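Long-range contact in prephenate dehydratase (Arthrobacter aurescens, PDB 3MWB), which probably catalyses the conversion of prephenate to phenylpyruvate in phenylalanine biosynthesis and binds L-phenylalanine in its ACT domain: residues 218-228 / 260-270. Sequence-based numbering, arbitrary orientation. Where two conformers were deposited one is given.
Sequences EILDQFASRGV and VADALAGLHRI
Q222 and A263 mark where the backbones of two nearly antiparallel helices, 218-224 and 260-270, draw closest, their axes 8.6 Å apart and their directions differing by 164°. The pair illustrates how two small residues, A263 and G266, beside the larger L267 and I270, make room for a polar knob: Q222 sits in the hole formed by these four, and its OE1 lies 3.1 Å from G266 CA, where any side chain on G266 would collide with it. The bend of Q222 at chi2 (-51°) folds its amide over that glycine, while NE2 meets I270 CD1. From the turn that follows the first helix, R226 reaches across to the second. Its NE donates to D262 OD2 in a salt bridge, from the anti side and 30° out of the carboxylate plane; the modelled 2.5 Å is short and best read with caution. Its NH1 grips Q222 twice, reaching O at 3.0 Å on a lone pair and OE1 at 2.9 Å from above the amide plane. A leucine in place of R226 would probably cost D262 this salt bridge and leave the Q222 amide held mainly by packing. On the inner side, L267 CD1 packs against F223 CZ at 3.5 Å, and L267 CD2 against I219 CG2. A Schellman motif at G227 ends helix 215-224. Both helices lie on one face of the ACT-domain sheet, F223 and L267 meeting V204 of strand 200-207 and I219 meeting F247 of strand 245-252.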
loop_
_atom_site.group_PDB
_atom_site.type_symbol
_atom_site.label_atom_id
_atom_site.label_comp_id
_atom_site.label_asym_id
_atom_site.label_seq_id
_atom_site.Cartn_x
_atom_site.Cartn_y
_atom_site.Cartn_z
ATOM N N GLU A 218 -1.661 6.373 -3.799
ATOM C CA GLU A 218 -2.390 5.712 -4.873
ATOM C C GLU A 218 -1.817 6.097 -6.241
ATOM O O GLU A 218 -1.682 5.248 -7.104
ATOM C CB GLU A 218 -3.895 6.024 -4.803
ATOM C CG GLU A 218 -4.765 5.132 -5.701
ATOM C CD GLU A 218 -6.238 5.570 -5.754
ATOM O OE1 GLU A 218 -6.549 6.705 -5.311
ATOM O OE2 GLU A 218 -7.084 4.781 -6.242
ATOM N N ILE A 219 -1.465 7.364 -6.429
ATOM C CA ILE A 219 -0.887 7.815 -7.706
ATOM C C ILE A 219 0.541 7.272 -7.886
ATOM O O ILE A 219 0.914 6.764 -8.958
ATOM C CB ILE A 219 -0.938 9.365 -7.816
ATOM C CG1 ILE A 219 -2.383 9.832 -8.038
ATOM C CG2 ILE A 219 -0.034 9.868 -8.947
ATOM C CD1 ILE A 219 -2.633 11.331 -7.668
ATOM N N LEU A 220 1.333 7.334 -6.825
ATOM C CA LEU A 220 2.714 6.849 -6.884
ATOM C C LEU A 220 2.820 5.328 -7.084
ATOM O O LEU A 220 3.734 4.849 -7.774
ATOM C CB LEU A 220 3.499 7.314 -5.665
ATOM C CG LEU A 220 3.699 8.845 -5.630
ATOM C CD1 LEU A 220 4.889 9.228 -4.799
ATOM C CD2 LEU A 220 3.858 9.435 -7.041
ATOM N N ASP A 221 1.854 4.595 -6.535
ATOM C CA ASP A 221 1.807 3.149 -6.672
ATOM C C ASP A 221 1.709 2.706 -8.130
ATOM O O ASP A 221 2.192 1.631 -8.459
ATOM C CB ASP A 221 0.655 2.529 -5.867
ATOM C CG ASP A 221 0.881 1.050 -5.582
ATOM O OD1 ASP A 221 1.946 0.712 -5.038
ATOM O OD2 ASP A 221 -0.007 0.218 -5.896
ATOM N N GLN A 222 1.109 3.531 -8.994
ATOM C CA GLN A 222 1.058 3.200 -10.421
ATOM C C GLN A 222 2.469 2.970 -10.977
ATOM O O GLN A 222 2.676 2.032 -11.741
ATOM C CB GLN A 222 0.318 4.261 -11.229
ATOM C CG GLN A 222 -1.130 4.489 -10.811
ATOM C CD GLN A 222 -1.933 3.203 -10.716
ATOM O OE1 GLN A 222 -1.957 2.392 -11.639
ATOM N NE2 GLN A 222 -2.607 3.019 -9.582
ATOM N N PHE A 223 3.430 3.796 -10.554
ATOM C CA PHE A 223 4.844 3.621 -10.897
ATOM C C PHE A 223 5.522 2.518 -10.066
ATOM O O PHE A 223 6.153 1.625 -10.623
ATOM C CB PHE A 223 5.602 4.947 -10.763
ATOM C CG PHE A 223 5.169 6.007 -11.759
ATOM C CD1 PHE A 223 5.422 5.849 -13.112
ATOM C CD2 PHE A 223 4.526 7.159 -11.333
ATOM C CE1 PHE A 223 5.018 6.819 -14.041
ATOM C CE2 PHE A 223 4.120 8.126 -12.241
ATOM C CZ PHE A 223 4.380 7.969 -13.594
ATOM N N ALA A 224 5.377 2.570 -8.740
ATOM C CA ALA A 224 6.105 1.652 -7.866
ATOM C C ALA A 224 5.720 0.185 -8.080
ATOM O O ALA A 224 6.599 -0.675 -8.124
ATOM C CB ALA A 224 5.958 2.061 -6.385
ATOM N N SER A 225 4.420 -0.097 -8.228
ATOM C CA SER A 225 3.939 -1.478 -8.440
ATOM C C SER A 225 4.366 -2.092 -9.789
ATOM O O SER A 225 4.230 -3.298 -9.970
ATOM C CB SER A 225 2.409 -1.554 -8.291
ATOM O OG SER A 225 1.766 -1.001 -9.416
ATOM N N ARG A 226 4.861 -1.256 -10.720
ATOM C CA ARG A 226 5.321 -1.703 -12.025
ATOM C C ARG A 226 6.839 -1.516 -12.208
ATOM O O ARG A 226 7.353 -1.509 -13.325
ATOM C CB ARG A 226 4.528 -0.986 -13.118
ATOM C CG ARG A 226 3.028 -1.409 -13.163
ATOM C CD ARG A 226 2.269 -0.499 -14.080
ATOM N NE ARG A 226 0.857 -0.841 -14.161
ATOM C CZ ARG A 226 -0.115 -0.313 -13.421
ATOM N NH1 ARG A 226 0.156 0.608 -12.508
ATOM N NH2 ARG A 226 -1.379 -0.703 -13.618
ATOM N N GLY A 227 7.540 -1.333 -11.099
ATOM C CA GLY A 227 8.998 -1.229 -11.100
ATOM C C GLY A 227 9.553 0.049 -11.706
ATOM O O GLY A 227 10.700 0.059 -12.159
ATOM N N VAL A 228 8.751 1.118 -11.727
ATOM C CA VAL A 228 9.182 2.371 -12.318
ATOM C C VAL A 228 9.703 3.325 -11.256
ATOM O O VAL A 228 8.933 3.818 -10.413
ATOM C CB VAL A 228 8.073 3.080 -13.129
ATOM C CG1 VAL A 228 8.627 4.372 -13.673
ATOM C CG2 VAL A 228 7.579 2.195 -14.283
ATOM N N VAL A 260 5.788 1.303 -18.408
ATOM C CA VAL A 260 5.517 2.726 -18.360
ATOM C C VAL A 260 4.157 3.016 -18.975
ATOM O O VAL A 260 3.383 3.766 -18.400
ATOM C CB VAL A 260 6.634 3.561 -19.038
ATOM C CG1 VAL A 260 6.279 5.063 -19.016
ATOM C CG2 VAL A 260 8.015 3.312 -18.352
ATOM N N ALA A 261 3.891 2.449 -20.155
ATOM C CA ALA A 261 2.579 2.550 -20.771
ATOM C C ALA A 261 1.523 2.056 -19.803
ATOM O O ALA A 261 0.461 2.673 -19.678
ATOM C CB ALA A 261 2.504 1.761 -22.105
ATOM N N ASP A 262 1.800 0.937 -19.146
ATOM C CA ASP A 262 0.857 0.394 -18.181
ATOM C C ASP A 262 0.612 1.361 -17.018
ATOM O O ASP A 262 -0.537 1.615 -16.661
ATOM C CB ASP A 262 1.304 -0.977 -17.678
ATOM C CG ASP A 262 0.136 -1.847 -17.267
ATOM O OD1 ASP A 262 -0.731 -2.116 -18.140
ATOM O OD2 ASP A 262 0.091 -2.271 -16.081
ATOM N N ALA A 263 1.688 1.917 -16.459
ATOM C CA ALA A 263 1.594 2.941 -15.405
ATOM C C ALA A 263 0.811 4.163 -15.859
ATOM O O ALA A 263 -0.027 4.645 -15.120
ATOM C CB ALA A 263 2.988 3.355 -14.906
ATOM N N LEU A 264 1.089 4.652 -17.074
ATOM C CA LEU A 264 0.359 5.778 -17.635
ATOM C C LEU A 264 -1.151 5.490 -17.677
ATOM O O LEU A 264 -1.955 6.372 -17.370
ATOM C CB LEU A 264 0.887 6.166 -19.040
ATOM C CG LEU A 264 2.321 6.751 -19.080
ATOM C CD1 LEU A 264 2.869 6.794 -20.527
ATOM C CD2 LEU A 264 2.414 8.151 -18.398
ATOM N N ALA A 265 -1.526 4.280 -18.069
ATOM C CA ALA A 265 -2.954 3.908 -18.083
ATOM C C ALA A 265 -3.550 3.947 -16.681
ATOM O O ALA A 265 -4.674 4.430 -16.493
ATOM C CB ALA A 265 -3.167 2.552 -18.726
ATOM N N GLY A 266 -2.792 3.469 -15.707
ATOM C CA GLY A 266 -3.235 3.475 -14.285
ATOM C C GLY A 266 -3.479 4.883 -13.781
ATOM O O GLY A 266 -4.426 5.135 -13.024
ATOM N N LEU A 267 -2.608 5.799 -14.208
ATOM C CA LEU A 267 -2.682 7.213 -13.835
ATOM C C LEU A 267 -3.931 7.847 -14.421
ATOM O O LEU A 267 -4.627 8.567 -13.737
ATOM C CB LEU A 267 -1.427 7.974 -14.318
ATOM C CG LEU A 267 -0.100 7.744 -13.598
ATOM C CD1 LEU A 267 0.998 8.543 -14.275
ATOM C CD2 LEU A 267 -0.182 8.119 -12.120
ATOM N N HIS A 268 -4.193 7.587 -15.697
ATOM C CA HIS A 268 -5.357 8.140 -16.378
ATOM C C HIS A 268 -6.655 7.653 -15.703
ATOM O O HIS A 268 -7.592 8.444 -15.513
ATOM C CB HIS A 268 -5.325 7.781 -17.866
ATOM C CG HIS A 268 -6.434 8.390 -18.661
ATOM N ND1 HIS A 268 -6.246 9.480 -19.489
ATOM C CD2 HIS A 268 -7.732 8.034 -18.798
ATOM C CE1 HIS A 268 -7.387 9.789 -20.074
ATOM N NE2 HIS A 268 -8.305 8.927 -19.675
ATOM N N ARG A 269 -6.707 6.369 -15.329
ATOM C CA ARG A 269 -7.894 5.838 -14.655
ATOM C C ARG A 269 -8.205 6.615 -13.366
ATOM O O ARG A 269 -9.355 6.987 -13.139
ATOM C CB ARG A 269 -7.790 4.315 -14.434
ATOM C CG ARG A 269 -7.868 3.515 -15.749
ATOM C CD ARG A 269 -7.930 1.993 -15.567
ATOM N NE ARG A 269 -6.869 1.420 -14.728
ATOM C CZ ARG A 269 -5.722 0.925 -15.182
ATOM N NH1 ARG A 269 -5.438 0.955 -16.485
ATOM N NH2 ARG A 269 -4.851 0.395 -14.331
ATOM N N ILE A 270 -7.190 6.889 -12.555
ATOM C CA ILE A 270 -7.361 7.646 -11.287
ATOM C C ILE A 270 -7.688 9.119 -11.552
ATOM O O ILE A 270 -8.516 9.741 -10.847
ATOM C CB ILE A 270 -6.075 7.621 -10.429
ATOM C CG1 ILE A 270 -5.761 6.208 -9.930
ATOM C CG2 ILE A 270 -6.174 8.590 -9.217
ATOM C CD1 ILE A 270 -4.296 6.077 -9.455
#